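Local coordinates for protein DsbA-like disulfide oxidoreductase (Wolbachia endosymbiont of Drosophila melanogaster, PDB 6EEZ) that acts as a homotrimeric, DsbA-like disulfide isomerase that rearranges disulfide bonds by thiol-disulfide exchange, at residues S84-Y89 against Q142-S147. Sequence-based numbering, arbitrary orientation.
Sequences SALAVY and QMINNS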
# COMPACT_ATOMS: atom_id res chain seq x y z
N SER A 84 11.31 -4.70 -3.38
CA SER A 84 11.80 -3.94 -4.51
C SER A 84 11.10 -2.58 -4.55
O SER A 84 11.73 -1.54 -4.77
CB SER A 84 11.58 -4.73 -5.81
OG SER A 84 12.21 -6.02 -5.76
N ALA A 85 9.79 -2.59 -4.30
CA ALA A 85 9.00 -1.37 -4.25
C ALA A 85 9.60 -0.37 -3.27
O ALA A 85 9.80 0.80 -3.61
CB ALA A 85 7.57 -1.68 -3.86
N LEU A 86 9.89 -0.81 -2.06
CA LEU A 86 10.46 0.12 -1.10
C LEU A 86 11.90 0.48 -1.47
O LEU A 86 12.37 1.55 -1.12
CB LEU A 86 10.39 -0.46 0.31
CG LEU A 86 8.98 -0.52 0.89
CD1 LEU A 86 8.95 -1.23 2.24
CD2 LEU A 86 8.45 0.89 1.04
N ALA A 87 12.60 -0.38 -2.21
CA ALA A 87 13.97 -0.07 -2.60
C ALA A 87 13.98 1.10 -3.59
O ALA A 87 14.90 1.91 -3.60
CB ALA A 87 14.64 -1.28 -3.21
N VAL A 88 12.92 1.18 -4.38
CA VAL A 88 12.68 2.31 -5.27
C VAL A 88 12.30 3.57 -4.47
O VAL A 88 12.80 4.66 -4.73
CB VAL A 88 11.56 1.96 -6.28
CG1 VAL A 88 11.03 3.21 -6.99
CG2 VAL A 88 12.06 0.94 -7.28
N TYR A 89 11.40 3.41 -3.52
CA TYR A 89 10.96 4.51 -2.67
C TYR A 89 12.12 5.29 -2.07
O TYR A 89 12.13 6.52 -2.08
CB TYR A 89 10.06 3.97 -1.55
CG TYR A 89 9.70 4.96 -0.48
CD1 TYR A 89 8.75 5.94 -0.71
CD2 TYR A 89 10.29 4.89 0.77
CE1 TYR A 89 8.39 6.84 0.28
CE2 TYR A 89 9.94 5.79 1.78
CZ TYR A 89 8.99 6.76 1.53
OH TYR A 89 8.65 7.65 2.52
N GLN A 142 12.34 -4.10 8.31
CA GLN A 142 11.61 -3.56 9.46
C GLN A 142 10.23 -3.06 9.07
O GLN A 142 9.25 -3.34 9.77
CB GLN A 142 12.40 -2.43 10.12
CG GLN A 142 11.84 -1.98 11.45
CD GLN A 142 12.68 -0.88 12.10
OE1 GLN A 142 12.49 0.30 11.80
NE2 GLN A 142 13.60 -1.27 12.99
N MET A 143 10.17 -2.34 7.95
CA MET A 143 8.90 -1.76 7.51
C MET A 143 7.90 -2.83 7.11
O MET A 143 6.70 -2.69 7.35
CB MET A 143 9.12 -0.79 6.33
CG MET A 143 9.77 0.53 6.73
SD MET A 143 10.25 1.55 5.29
CE MET A 143 8.63 2.09 4.74
N ILE A 144 8.37 -3.90 6.48
CA ILE A 144 7.48 -4.94 6.00
C ILE A 144 6.99 -5.76 7.19
O ILE A 144 5.82 -6.15 7.25
CB ILE A 144 8.16 -5.84 4.96
CG1 ILE A 144 8.22 -5.09 3.62
CG2 ILE A 144 7.42 -7.17 4.81
CD1 ILE A 144 8.86 -5.85 2.50
N ASN A 145 7.87 -6.02 8.14
CA ASN A 145 7.48 -6.75 9.33
C ASN A 145 6.45 -5.96 10.10
O ASN A 145 5.47 -6.53 10.62
CB ASN A 145 8.70 -7.03 10.21
CG ASN A 145 9.55 -8.15 9.67
OD1 ASN A 145 9.08 -8.99 8.90
ND2 ASN A 145 10.82 -8.17 10.06
N ASN A 146 6.63 -4.64 10.17
CA ASN A 146 5.72 -3.82 10.93
C ASN A 146 4.36 -3.79 10.27
O ASN A 146 3.35 -3.81 10.96
CB ASN A 146 6.27 -2.41 11.13
CG ASN A 146 7.33 -2.35 12.23
OD1 ASN A 146 7.44 -3.26 13.06
ND2 ASN A 146 8.11 -1.28 12.24
N SER A 147 4.31 -3.83 8.94
CA SER A 147 3.03 -3.88 8.24
C SER A 147 2.34 -5.23 8.41
O SER A 147 1.11 -5.29 8.54
CB SER A 147 3.19 -3.59 6.75
OG SER A 147 3.55 -2.25 6.53
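No flat group lies between Leu86 and Met143, whose side chains meet directly; within the two segments the nearest ring is that of Tyr89, its CE2 corner 4.9 Å from Met143 CE and so just beyond contact distance. Lys93 makes a cation-pi interaction with this ring, Tyr96 and Pro26 also touch the Tyr89 side chain, and Phe90 of helix 76-91 is an aromatic neighbour of Met143. The contact proper consists of three apolar side chains, two aliphatic and one a thioether. Leu86 points at helix 137-154; both its methyls bear on Met143, and CD1 alone also reaches Ile144. CD2 meets Met143 CE at 3.9 Å, whereas CD1 lies against Met143 CB at 4.1 Å and Ile144 CG1 at 4.2 Å. The thioether bends at its end (chi3 73°), which brings CE to Leu86. Ile144 reaches in with its CG1 branch, which lies beside the backbone N (chi1 -76°), and its side chain also rests on Leu79, Ala82 and Lys83. Met143 O accepts a hydrogen bond from Tyr25 OH. The CA atoms of Leu86 and Met143 remain 8.9 Å apart, so between these two segments the contact is made by side chains alone. These are two of the helices that DsbA-like proteins insert into the thioredoxin fold. With only 143 Å² buried and no hydrogen bond across, cohesion here is dispersive and hydrophobic.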